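Local coordinates for extracellular solute-binding protein family 1 (Arthrobacter chlorophenolicus, PDB 4R2F) that binds the disaccharide laminaribiose and probably delivers it, as the extracellular receptor of a sugar uptake system, to a transporter in the membrane, at residues 105-110 and 314-319; 134-139 and 148-153; 168-173 and 180-185; 401-406 and 419-424. All blocks are in the same frame, centred on the assembly; numbering follows the deposited sequence.

Contact 1. Residues 105-110 and 314-319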
loop_
_atom_site.group_PDB
_atom_site.type_symbol
_atom_site.label_atom_id
_atom_site.label_comp_id
_atom_site.label_asym_id
_atom_site.label_seq_id
_atom_site.Cartn_x
_atom_site.Cartn_y
_atom_site.Cartn_z
ATOM N N PHE A 105 2.635 -3.947 14.553
ATOM C CA PHE A 105 2.853 -3.091 15.719
ATOM C C PHE A 105 1.660 -3.115 16.706
ATOM O O PHE A 105 1.868 -3.028 17.898
ATOM C CB PHE A 105 3.188 -1.651 15.322
ATOM C CG PHE A 105 4.505 -1.513 14.607
ATOM C CD1 PHE A 105 5.678 -1.374 15.320
ATOM C CD2 PHE A 105 4.574 -1.575 13.211
ATOM C CE1 PHE A 105 6.887 -1.271 14.656
ATOM C CE2 PHE A 105 5.773 -1.456 12.545
ATOM C CZ PHE A 105 6.931 -1.307 13.267
ATOM N N GLN A 106 0.436 -3.211 16.189
ATOM C CA GLN A 106 -0.751 -3.313 17.014
ATOM C C GLN A 106 -0.684 -4.606 17.778
ATOM O O GLN A 106 -0.898 -4.631 18.987
ATOM C CB GLN A 106 -2.029 -3.297 16.182
ATOM C CG GLN A 106 -3.296 -3.222 17.015
ATOM C CD GLN A 106 -3.233 -2.120 18.071
ATOM O OE1 GLN A 106 -3.539 -2.343 19.247
ATOM N NE2 GLN A 106 -2.829 -0.926 17.656
ATOM N N PHE A 107 -0.380 -5.703 17.094
ATOM C CA PHE A 107 -0.406 -7.003 17.780
ATOM C C PHE A 107 0.767 -7.157 18.726
ATOM O O PHE A 107 0.699 -7.880 19.727
ATOM C CB PHE A 107 -0.542 -8.177 16.782
ATOM C CG PHE A 107 -1.850 -8.172 16.054
ATOM C CD1 PHE A 107 -3.046 -8.147 16.772
ATOM C CD2 PHE A 107 -1.909 -8.156 14.662
ATOM C CE1 PHE A 107 -4.265 -8.107 16.123
ATOM C CE2 PHE A 107 -3.128 -8.106 14.012
ATOM C CZ PHE A 107 -4.307 -8.085 14.741
ATOM N N GLU A 108 1.843 -6.441 18.463
ATOM C CA GLU A 108 2.943 -6.449 19.416
ATOM C C GLU A 108 2.554 -5.755 20.712
ATOM O O GLU A 108 2.860 -6.231 21.802
ATOM C CB GLU A 108 4.155 -5.763 18.834
ATOM C CG GLU A 108 5.398 -5.970 19.672
ATOM C CD GLU A 108 5.893 -4.706 20.321
ATOM O OE1 GLU A 108 5.336 -3.630 20.047
ATOM O OE2 GLU A 108 6.883 -4.794 21.066
ATOM N N GLU A 109 1.876 -4.627 20.583
ATOM C CA GLU A 109 1.415 -3.856 21.755
ATOM C C GLU A 109 0.476 -4.727 22.583
ATOM O O GLU A 109 0.521 -4.704 23.787
ATOM C CB GLU A 109 0.730 -2.571 21.277
ATOM C CG GLU A 109 0.130 -1.654 22.331
ATOM C CD GLU A 109 -0.063 -0.245 21.782
ATOM O OE1 GLU A 109 -1.172 0.091 21.303
ATOM O OE2 GLU A 109 0.921 0.520 21.788
ATOM N N GLN A 110 -0.320 -5.554 21.919
ATOM C CA GLN A 110 -1.274 -6.425 22.596
ATOM C C GLN A 110 -0.620 -7.694 23.084
ATOM O O GLN A 110 -1.273 -8.503 23.688
ATOM C CB GLN A 110 -2.418 -6.839 21.656
ATOM C CG GLN A 110 -3.337 -5.714 21.221
ATOM C CD GLN A 110 -4.338 -6.158 20.155
ATOM O OE1 GLN A 110 -4.634 -7.347 19.993
ATOM N NE2 GLN A 110 -4.868 -5.197 19.444
ATOM N N MET A 314 4.708 -11.432 9.490
ATOM C CA MET A 314 4.624 -11.418 10.926
ATOM C C MET A 314 4.266 -12.792 11.458
ATOM O O MET A 314 3.608 -13.605 10.805
ATOM C CB MET A 314 3.634 -10.323 11.400
ATOM C CG MET A 314 2.174 -10.492 11.087
ATOM S SD MET A 314 1.278 -8.931 11.097
ATOM C CE MET A 314 1.546 -8.430 9.412
ATOM N N MET A 315 4.787 -13.069 12.637
ATOM C CA MET A 315 4.547 -14.330 13.326
ATOM C C MET A 315 3.743 -14.016 14.596
ATOM O O MET A 315 3.858 -12.917 15.136
ATOM C CB MET A 315 5.905 -14.993 13.690
ATOM C CG MET A 315 6.716 -15.565 12.547
ATOM S SD MET A 315 8.236 -16.404 13.054
ATOM C CE MET A 315 9.093 -15.020 13.730
ATOM N N TYR A 316 2.950 -14.979 15.066
ATOM C CA TYR A 316 2.054 -14.805 16.209
ATOM C C TYR A 316 2.329 -15.815 17.310
ATOM O O TYR A 316 2.815 -16.912 17.034
ATOM C CB TYR A 316 0.606 -15.008 15.766
ATOM C CG TYR A 316 0.121 -14.018 14.726
ATOM C CD1 TYR A 316 0.436 -14.170 13.389
ATOM C CD2 TYR A 316 -0.640 -12.932 15.092
ATOM C CE1 TYR A 316 -0.003 -13.265 12.438
ATOM C CE2 TYR A 316 -1.087 -12.021 14.157
ATOM C CZ TYR A 316 -0.780 -12.187 12.826
ATOM O OH TYR A 316 -1.264 -11.282 11.892
ATOM N N THR A 317 1.960 -15.466 18.545
ATOM C CA THR A 317 2.157 -16.359 19.684
ATOM C C THR A 317 1.327 -17.629 19.582
ATOM O O THR A 317 1.725 -18.661 20.100
ATOM C CB THR A 317 1.855 -15.684 21.037
ATOM O OG1 THR A 317 0.539 -15.129 21.007
ATOM C CG2 THR A 317 2.888 -14.578 21.347
ATOM N N ASN A 318 0.173 -17.550 18.924
ATOM C CA ASN A 318 -0.659 -18.719 18.735
ATOM C C ASN A 318 -0.148 -19.575 17.602
ATOM O O ASN A 318 -0.624 -19.475 16.468
ATOM C CB ASN A 318 -2.113 -18.321 18.471
ATOM C CG ASN A 318 -3.039 -19.538 18.392
ATOM O OD1 ASN A 318 -2.621 -20.654 18.660
ATOM N ND2 ASN A 318 -4.278 -19.320 17.984
ATOM N N THR A 319 0.843 -20.407 17.920
ATOM C CA THR A 319 1.461 -21.315 16.956
ATOM C C THR A 319 1.615 -22.652 17.647
ATOM O O THR A 319 1.839 -22.696 18.847
ATOM C CB THR A 319 2.860 -20.815 16.466
ATOM O OG1 THR A 319 3.500 -21.803 15.638
ATOM C CG2 THR A 319 3.782 -20.495 17.636
#

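Contact 2. Residues 134-139 and 148-153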
loop_
_atom_site.group_PDB
_atom_site.type_symbol
_atom_site.label_atom_id
_atom_site.label_comp_id
_atom_site.label_asym_id
_atom_site.label_seq_id
_atom_site.Cartn_x
_atom_site.Cartn_y
_atom_site.Cartn_z
ATOM N N PRO A 134 19.042 -1.414 1.704
ATOM C CA PRO A 134 19.328 -0.588 2.870
ATOM C C PRO A 134 18.057 0.039 3.442
ATOM O O PRO A 134 17.171 0.463 2.698
ATOM C CB PRO A 134 20.277 0.502 2.323
ATOM C CG PRO A 134 20.767 -0.009 1.012
ATOM C CD PRO A 134 19.670 -0.883 0.475
ATOM N N GLY A 135 17.970 0.067 4.764
ATOM C CA GLY A 135 16.866 0.706 5.470
ATOM C C GLY A 135 15.557 -0.075 5.567
ATOM O O GLY A 135 14.583 0.441 6.131
ATOM N N VAL A 136 15.489 -1.291 5.024
ATOM C CA VAL A 136 14.180 -1.969 4.975
ATOM C C VAL A 136 13.870 -2.779 6.234
ATOM O O VAL A 136 12.701 -3.014 6.517
ATOM C CB VAL A 136 13.951 -2.813 3.705
ATOM C CG1 VAL A 136 14.157 -1.953 2.467
ATOM C CG2 VAL A 136 14.821 -4.059 3.671
ATOM N N VAL A 137 14.891 -3.176 6.998
ATOM C CA VAL A 137 14.688 -4.043 8.180
ATOM C C VAL A 137 14.521 -3.242 9.440
ATOM O O VAL A 137 13.707 -3.561 10.313
ATOM C CB VAL A 137 15.897 -4.988 8.391
ATOM C CG1 VAL A 137 15.691 -5.864 9.619
ATOM C CG2 VAL A 137 16.143 -5.826 7.143
ATOM N N GLU A 138 15.314 -2.181 9.528
ATOM C CA GLU A 138 15.428 -1.354 10.734
ATOM C C GLU A 138 14.124 -0.724 11.249
ATOM O O GLU A 138 13.942 -0.607 12.474
ATOM C CB GLU A 138 16.472 -0.242 10.491
ATOM C CG GLU A 138 17.895 -0.783 10.318
ATOM C CD GLU A 138 18.368 -0.998 8.871
ATOM O OE1 GLU A 138 17.564 -1.254 7.920
ATOM O OE2 GLU A 138 19.606 -0.927 8.708
ATOM N N PRO A 139 13.207 -0.313 10.346
ATOM C CA PRO A 139 11.928 0.181 10.862
ATOM C C PRO A 139 11.205 -0.767 11.824
ATOM O O PRO A 139 10.327 -0.321 12.549
ATOM C CB PRO A 139 11.092 0.346 9.590
ATOM C CG PRO A 139 12.100 0.683 8.540
ATOM C CD PRO A 139 13.252 -0.237 8.868
ATOM N N ALA A 148 8.524 -7.822 12.944
ATOM C CA ALA A 148 8.201 -8.487 11.677
ATOM C C ALA A 148 9.405 -8.387 10.760
ATOM O O ALA A 148 10.408 -7.767 11.118
ATOM C CB ALA A 148 6.993 -7.816 11.011
ATOM N N VAL A 149 9.295 -8.987 9.574
ATOM C CA VAL A 149 10.364 -8.954 8.569
ATOM C C VAL A 149 9.807 -8.388 7.261
ATOM O O VAL A 149 8.763 -8.853 6.774
ATOM C CB VAL A 149 10.915 -10.376 8.346
ATOM C CG1 VAL A 149 12.017 -10.371 7.313
ATOM C CG2 VAL A 149 11.410 -10.967 9.648
ATOM N N PRO A 150 10.499 -7.401 6.664
ATOM C CA PRO A 150 9.959 -6.843 5.421
ATOM C C PRO A 150 9.907 -7.832 4.283
ATOM O O PRO A 150 10.778 -8.680 4.189
ATOM C CB PRO A 150 10.959 -5.729 5.069
ATOM C CG PRO A 150 12.242 -6.173 5.710
ATOM C CD PRO A 150 11.807 -6.801 6.999
ATOM N N TRP A 151 8.913 -7.721 3.404
ATOM C CA TRP A 151 8.884 -8.596 2.213
ATOM C C TRP A 151 8.633 -7.877 0.901
ATOM O O TRP A 151 8.968 -8.383 -0.163
ATOM C CB TRP A 151 7.927 -9.797 2.410
ATOM C CG TRP A 151 6.457 -9.549 2.208
ATOM C CD1 TRP A 151 5.598 -8.912 3.072
ATOM C CD2 TRP A 151 5.664 -9.940 1.083
ATOM N NE1 TRP A 151 4.336 -8.863 2.536
ATOM C CE2 TRP A 151 4.340 -9.504 1.328
ATOM C CE3 TRP A 151 5.933 -10.638 -0.101
ATOM C CZ2 TRP A 151 3.296 -9.740 0.429
ATOM C CZ3 TRP A 151 4.910 -10.850 -0.989
ATOM C CH2 TRP A 151 3.594 -10.411 -0.715
ATOM N N GLN A 152 8.035 -6.695 0.965
ATOM C CA GLN A 152 7.857 -5.881 -0.212
ATOM C C GLN A 152 7.523 -4.462 0.188
ATOM O O GLN A 152 7.182 -4.191 1.352
ATOM C CB GLN A 152 6.779 -6.450 -1.168
ATOM C CG GLN A 152 5.467 -6.902 -0.534
ATOM C CD GLN A 152 4.316 -5.913 -0.671
ATOM O OE1 GLN A 152 4.492 -4.694 -0.569
ATOM N NE2 GLN A 152 3.126 -6.437 -0.879
ATOM N N LEU A 153 7.665 -3.571 -0.799
ATOM C CA LEU A 153 7.402 -2.177 -0.656
ATOM C C LEU A 153 6.328 -1.778 -1.631
ATOM O O LEU A 153 6.533 -1.779 -2.840
ATOM C CB LEU A 153 8.660 -1.359 -0.896
ATOM C CG LEU A 153 9.813 -1.561 0.088
ATOM C CD1 LEU A 153 11.123 -1.062 -0.520
ATOM C CD2 LEU A 153 9.497 -0.870 1.394
#

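Contact 3. Residues 168-173 and 180-185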
loop_
_atom_site.group_PDB
_atom_site.type_symbol
_atom_site.label_atom_id
_atom_site.label_comp_id
_atom_site.label_asym_id
_atom_site.label_seq_id
_atom_site.Cartn_x
_atom_site.Cartn_y
_atom_site.Cartn_z
ATOM N N ALA A 168 -7.382 13.748 -26.038
ATOM C CA ALA A 168 -7.808 14.988 -25.394
ATOM C C ALA A 168 -6.930 16.164 -25.799
ATOM O O ALA A 168 -7.231 17.299 -25.458
ATOM C CB ALA A 168 -7.777 14.835 -23.866
ATOM N N GLY A 169 -5.814 15.882 -26.463
ATOM C CA GLY A 169 -4.908 16.918 -26.898
ATOM C C GLY A 169 -4.168 17.566 -25.743
ATOM O O GLY A 169 -3.912 18.750 -25.780
ATOM N N VAL A 170 -3.815 16.798 -24.711
ATOM C CA VAL A 170 -3.124 17.387 -23.552
ATOM C C VAL A 170 -1.869 16.616 -23.166
ATOM O O VAL A 170 -1.665 15.467 -23.577
ATOM C CB VAL A 170 -4.043 17.506 -22.315
ATOM C CG1 VAL A 170 -5.193 18.461 -22.583
ATOM C CG2 VAL A 170 -4.575 16.146 -21.899
ATOM N N GLY A 171 -1.023 17.287 -22.390
ATOM C CA GLY A 171 0.235 16.738 -21.922
ATOM C C GLY A 171 0.095 16.160 -20.519
ATOM O O GLY A 171 -0.898 16.390 -19.809
ATOM N N VAL A 172 1.109 15.401 -20.133
ATOM C CA VAL A 172 1.147 14.777 -18.832
ATOM C C VAL A 172 1.414 15.857 -17.775
ATOM O O VAL A 172 2.392 16.596 -17.878
ATOM C CB VAL A 172 2.236 13.703 -18.791
ATOM C CG1 VAL A 172 2.426 13.160 -17.376
ATOM C CG2 VAL A 172 1.890 12.585 -19.767
ATOM N N PRO A 173 0.550 15.942 -16.764
ATOM C CA PRO A 173 0.678 16.950 -15.719
ATOM C C PRO A 173 2.018 16.930 -15.004
ATOM O O PRO A 173 2.612 15.857 -14.837
ATOM C CB PRO A 173 -0.418 16.566 -14.736
ATOM C CG PRO A 173 -1.351 15.746 -15.505
ATOM C CD PRO A 173 -0.533 14.995 -16.469
ATOM N N LEU A 180 -5.419 19.509 -12.938
ATOM C CA LEU A 180 -6.785 20.043 -13.075
ATOM C C LEU A 180 -7.124 20.442 -14.509
ATOM O O LEU A 180 -8.177 20.069 -15.012
ATOM C CB LEU A 180 -6.992 21.234 -12.145
ATOM C CG LEU A 180 -8.393 21.852 -12.123
ATOM C CD1 LEU A 180 -9.443 20.865 -11.640
ATOM C CD2 LEU A 180 -8.389 23.104 -11.265
ATOM N N GLU A 181 -6.252 21.197 -15.169
ATOM C CA GLU A 181 -6.489 21.569 -16.585
ATOM C C GLU A 181 -6.619 20.356 -17.482
ATOM O O GLU A 181 -7.571 20.235 -18.232
ATOM C CB GLU A 181 -5.383 22.493 -17.142
ATOM C CG GLU A 181 -5.429 23.911 -16.593
ATOM C CD GLU A 181 -6.807 24.532 -16.730
ATOM O OE1 GLU A 181 -7.285 24.617 -17.878
ATOM O OE2 GLU A 181 -7.416 24.915 -15.699
ATOM N N ALA A 182 -5.659 19.448 -17.407
ATOM C CA ALA A 182 -5.692 18.287 -18.268
ATOM C C ALA A 182 -6.922 17.432 -17.947
ATOM O O ALA A 182 -7.590 16.925 -18.859
ATOM C CB ALA A 182 -4.432 17.479 -18.100
ATOM N N GLY A 183 -7.209 17.292 -16.659
ATOM C CA GLY A 183 -8.391 16.579 -16.196
ATOM C C GLY A 183 -9.691 17.075 -16.804
ATOM O O GLY A 183 -10.510 16.272 -17.258
ATOM N N LYS A 184 -9.898 18.392 -16.798
ATOM C CA LYS A 184 -11.060 18.983 -17.490
ATOM C C LYS A 184 -11.143 18.586 -18.984
ATOM O O LYS A 184 -12.226 18.350 -19.505
ATOM C CB LYS A 184 -11.036 20.510 -17.402
ATOM C CG LYS A 184 -11.294 21.096 -16.027
ATOM C CD LYS A 184 -11.263 22.614 -16.138
ATOM C CE LYS A 184 -11.243 23.288 -14.784
ATOM N NZ LYS A 184 -11.481 24.744 -14.926
ATOM N N LYS A 185 -10.006 18.546 -19.675
ATOM C CA LYS A 185 -10.005 18.215 -21.103
ATOM C C LYS A 185 -10.267 16.743 -21.290
ATOM O O LYS A 185 -10.903 16.350 -22.244
ATOM C CB LYS A 185 -8.678 18.563 -21.769
ATOM C CG LYS A 185 -8.326 20.039 -21.743
ATOM C CD LYS A 185 -9.100 20.819 -22.780
ATOM C CE LYS A 185 -8.581 22.238 -22.845
ATOM N NZ LYS A 185 -9.337 23.018 -23.855
#

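Contact 4. Residues 401-406 and 419-424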
loop_
_atom_site.group_PDB
_atom_site.type_symbol
_atom_site.label_atom_id
_atom_site.label_comp_id
_atom_site.label_asym_id
_atom_site.label_seq_id
_atom_site.Cartn_x
_atom_site.Cartn_y
_atom_site.Cartn_z
ATOM N N ASN A 401 -11.443 5.656 6.403
ATOM C CA ASN A 401 -12.419 5.196 5.403
ATOM C C ASN A 401 -13.479 6.243 5.159
ATOM O O ASN A 401 -13.739 6.628 4.012
ATOM C CB ASN A 401 -13.075 3.882 5.814
ATOM C CG ASN A 401 -12.129 2.688 5.695
ATOM O OD1 ASN A 401 -12.065 1.843 6.571
ATOM N ND2 ASN A 401 -11.413 2.614 4.599
ATOM N N GLN A 402 -14.049 6.731 6.254
ATOM C CA GLN A 402 -15.189 7.684 6.229
ATOM C C GLN A 402 -14.763 9.049 5.724
ATOM O O GLN A 402 -15.454 9.682 4.923
ATOM C CB GLN A 402 -15.861 7.716 7.635
ATOM C CG GLN A 402 -16.424 6.330 7.978
ATOM C CD GLN A 402 -17.090 6.175 9.348
ATOM O OE1 GLN A 402 -17.798 5.185 9.605
ATOM N NE2 GLN A 402 -16.858 7.127 10.229
ATOM N N PHE A 403 -13.577 9.485 6.128
ATOM C CA PHE A 403 -12.994 10.706 5.581
ATOM C C PHE A 403 -12.917 10.641 4.061
ATOM O O PHE A 403 -13.342 11.562 3.353
ATOM C CB PHE A 403 -11.620 10.911 6.202
ATOM C CG PHE A 403 -10.841 12.034 5.628
ATOM C CD1 PHE A 403 -11.268 13.347 5.757
ATOM C CD2 PHE A 403 -9.646 11.793 4.978
ATOM C CE1 PHE A 403 -10.530 14.382 5.230
ATOM C CE2 PHE A 403 -8.902 12.828 4.473
ATOM C CZ PHE A 403 -9.347 14.129 4.590
ATOM N N THR A 404 -12.403 9.531 3.557
ATOM C CA THR A 404 -12.256 9.356 2.123
ATOM C C THR A 404 -13.611 9.444 1.416
ATOM O O THR A 404 -13.725 10.072 0.372
ATOM C CB THR A 404 -11.575 8.000 1.779
ATOM O OG1 THR A 404 -10.327 7.887 2.472
ATOM C CG2 THR A 404 -11.323 7.898 0.281
ATOM N N GLN A 405 -14.614 8.773 1.958
ATOM C CA GLN A 405 -15.885 8.704 1.275
ATOM C C GLN A 405 -16.556 10.061 1.280
ATOM O O GLN A 405 -17.188 10.474 0.296
ATOM C CB GLN A 405 -16.736 7.599 1.882
ATOM C CG GLN A 405 -16.155 6.222 1.563
ATOM C CD GLN A 405 -17.029 5.046 1.960
ATOM O OE1 GLN A 405 -17.789 5.114 2.915
ATOM N NE2 GLN A 405 -16.920 3.952 1.217
ATOM N N THR A 406 -16.366 10.783 2.371
ATOM C CA THR A 406 -16.839 12.161 2.479
ATOM C C THR A 406 -16.220 13.080 1.437
ATOM O O THR A 406 -16.921 13.868 0.786
ATOM C CB THR A 406 -16.573 12.685 3.912
ATOM O OG1 THR A 406 -17.488 12.040 4.813
ATOM C CG2 THR A 406 -16.722 14.176 4.016
ATOM N N THR A 419 -11.719 17.938 10.437
ATOM C CA THR A 419 -12.049 18.002 11.856
ATOM C C THR A 419 -12.700 16.710 12.276
ATOM O O THR A 419 -12.364 16.160 13.327
ATOM C CB THR A 419 -12.957 19.215 12.176
ATOM O OG1 THR A 419 -12.265 20.395 11.770
ATOM C CG2 THR A 419 -13.273 19.312 13.647
ATOM N N ALA A 420 -13.614 16.196 11.453
ATOM C CA ALA A 420 -14.246 14.895 11.751
ATOM C C ALA A 420 -13.179 13.777 11.757
ATOM O O ALA A 420 -13.230 12.858 12.568
ATOM C CB ALA A 420 -15.347 14.577 10.741
ATOM N N PHE A 421 -12.220 13.884 10.840
ATOM C CA PHE A 421 -11.117 12.920 10.744
ATOM C C PHE A 421 -10.268 12.969 12.037
ATOM O O PHE A 421 -10.069 11.947 12.703
ATOM C CB PHE A 421 -10.301 13.241 9.474
ATOM C CG PHE A 421 -9.203 12.252 9.157
ATOM C CD1 PHE A 421 -9.318 10.910 9.493
ATOM C CD2 PHE A 421 -8.063 12.684 8.522
ATOM C CE1 PHE A 421 -8.313 10.023 9.206
ATOM C CE2 PHE A 421 -7.047 11.797 8.228
ATOM C CZ PHE A 421 -7.179 10.466 8.577
ATOM N N ASP A 422 -9.829 14.173 12.391
ATOM C CA ASP A 422 -9.070 14.434 13.621
ATOM C C ASP A 422 -9.750 13.833 14.838
ATOM O O ASP A 422 -9.168 13.077 15.606
ATOM C CB ASP A 422 -8.947 15.942 13.807
ATOM C CG ASP A 422 -7.939 16.332 14.867
ATOM O OD1 ASP A 422 -6.790 15.847 14.855
ATOM O OD2 ASP A 422 -8.298 17.166 15.705
ATOM N N THR A 423 -11.019 14.156 14.980
ATOM C CA THR A 423 -11.801 13.683 16.084
ATOM C C THR A 423 -11.909 12.176 16.106
ATOM O O THR A 423 -11.818 11.577 17.174
ATOM C CB THR A 423 -13.194 14.355 16.050
ATOM O OG1 THR A 423 -13.001 15.764 16.230
ATOM C CG2 THR A 423 -14.105 13.807 17.124
ATOM N N GLY A 424 -12.109 11.546 14.953
ATOM C CA GLY A 424 -12.230 10.070 14.924
ATOM C C GLY A 424 -10.913 9.370 15.322
ATOM O O GLY A 424 -10.895 8.355 16.025
#

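Contact 1. Residues 105-110 and 314-319
Helix 103-109 approaches the sheet strand 306-316 at Phe107 and Tyr316, whose CA atoms lie 8.3 Å apart, a spacing that only side chains can bridge. This is the layering of helix on sheet found in the alpha/beta lobes of solute-binding proteins, and two aromatic residues fill the interval. Phe107 sets out from the helix toward the strand. Tyr316 leaves the strand less directly, but its ring swings back toward the helix. In Tyr316 the CG atom lies anti to the carbonyl carbon and beside the backbone N (chi1 -62°), which brings ring atom CE2 within range of Phe107. The two rings meet obliquely, with centroids 5.9 Å apart and planes at 55°. Large flat side chains suit this place because each reaches far from its backbone and can also serve further neighbours: both rings touch Phe84 and Ile88 of helix 80-89, while Phe107 also rests on Ile113 of strand 113-114. Tyrosine adds a polar end to this buried setting, and its hydroxyl is satisfied by a hydrogen bond with the side chain of Ser97, supplemented by a weak one with Gln103. At the end of the helix, a bond of 3.2 Å from Gln110 NE2 to Gln106 OE1 holds for one modelled position of Gln106 and is therefore doubtful. Across the interface itself the nearest approach is 4.0 Å, from CD2 of Phe107 to CE2 of Tyr316.

Contact 2. Residues 134-139 and 148-153
Apolar contact dominates between Val136 and Val137, in the loop before strand 141-142, and Pro150 on strand 145-161. The proline ring points toward the loop and offers its CG to both valines: CG2 of Val136 comes within 3.9 Å of that atom, and CG2 of Val137 within 4.2 Å. In Val136, CG1 lies anti to the carbonyl carbon (chi1 -55°) and reaches CD1 of Leu153 at 4.3 Å, which puts CG2 in the crowded position between backbone N and carbonyl carbon. A branched valine suits position 136, where each methyl meets a different partner.

Contact with the backbone is closer still. The carbonyl O of Val136 lies 3.3 Å from Pro150 CG, a van der Waals approach to the ring. Replacing Pro150 with a glycine would probably open a gap under both valines and leave this loop less firmly seated.

The backbone pairing is consistent with a proline in mid-strand: Val149 and Trp151 make the hydrogen bonds to Ile313 and Asn311 of strand 306-316, so the missing N-H of Pro150 probably costs that ladder nothing. A connecting loop laid over a long central sheet strand in this way is consistent with the alpha/beta architecture of extracellular solute-binding proteins.

Contact 3. Residues 168-173 and 180-185
Val170 lies against helix 176-188 with its two methyls divided between Lys185 and Ala182. CG1 stands anti to the carbonyl carbon (chi1 -64°) and crosses the foot of Lys185 obliquely, 3.6 Å from its CB and equally close to its CG. The other methyl, CG2, reaches CB of Ala182 at 4.0 Å. Lysine suits this border because its first carbons can pack like an aliphatic residue; a bend at chi2 (-77°) then carries the charged end away from the loop. Ala182 points toward the loop, and its small size lets the chain come close: Gly171 O stands 4.1 Å from its CB, and CG of Pro173 touches the same methyl from a little farther off. Ala168 directs its own CB at the helix backbone, 3.8 Å from Lys185 O. Between Ala168 and Val170 the chain turns at Gly169, whose positive phi, easy for glycine, makes a Schellman motif with two bonds back into the last helical turn. The turn ends helix 162-168, and a short loop packed on helix 176-188 joins the two. Phe165 of helix 162-168 packs against Val170 and Pro173, while Leu180 of helix 176-188 meets Glu243 and Leu244 of helix 232-246.

Contact 4. Residues 401-406 and 419-424
Phe403 is the residue of 401-406 that meets Phe421 of 419-424, and it lies on the buried side of helix 398-408. Before it come Asn401, which starts away from the partner helix, and Gln402, which is exposed; polar side chains suit both places. The carbonyl O of Gln402 has two donors one turn further on, both from Thr406. Phe403 itself points at the second helix, its CA 5.9 Å from that of Phe421. The rings form an offset stack, with centroids 4.5 Å apart and planes only 7° from parallel. Phe421 CD2 sits 3.9 Å above the centre of the Phe403 ring, whereas Phe403 CD2 lies nearer the rim of the Phe421 ring. Both phenylalanines extend CG anti to the backbone N (chi1 173° and -174°), which brings the two rings face over face between the helices. The closest atoms are Phe403 CD1 and Phe421 CB, at 3.8 Å. This stack joins the two arms of a helical hairpin, helices 398-408 and 414-428, which run in roughly opposite directions near the C-terminus. Met209 and Met213 of helix 204-215 also pack on Phe403, so an alanine here would probably leave one face of Phe421 without its stacking partner and open a gap toward the methionines. Thr404 follows, its hydroxyl bonded to Asn206 of that same helix. Thr406 then closes the segment, donating through OG1 to Gln402 O over 3.1 Å from well above the carbonyl plane, while its backbone N reaches the same oxygen from the opposite face.

Overall arrangement
Contacts 1 and 2 belong to one neighbourhood: their centres are about 17 Å apart, strands 306-316 and 145-161 are adjacent in the sheet, and the two touch where Phe105 CZ comes 3.6 Å from Pro139 O. In sequence, 134-139 and 148-153 both fall between the segments of contact 1. Contact 3 lies on the other side of the chain's centre, about 47 Å from contact 1 between centres, while the centre of contact 4 is about 30 Å from the centres of contacts 2 and 3. A bound glucose unit lies about 9 Å from the side chain of Leu153 in contact 2; the corresponding distances are about 11 Å for Phe107 and 12 Å for Phe421.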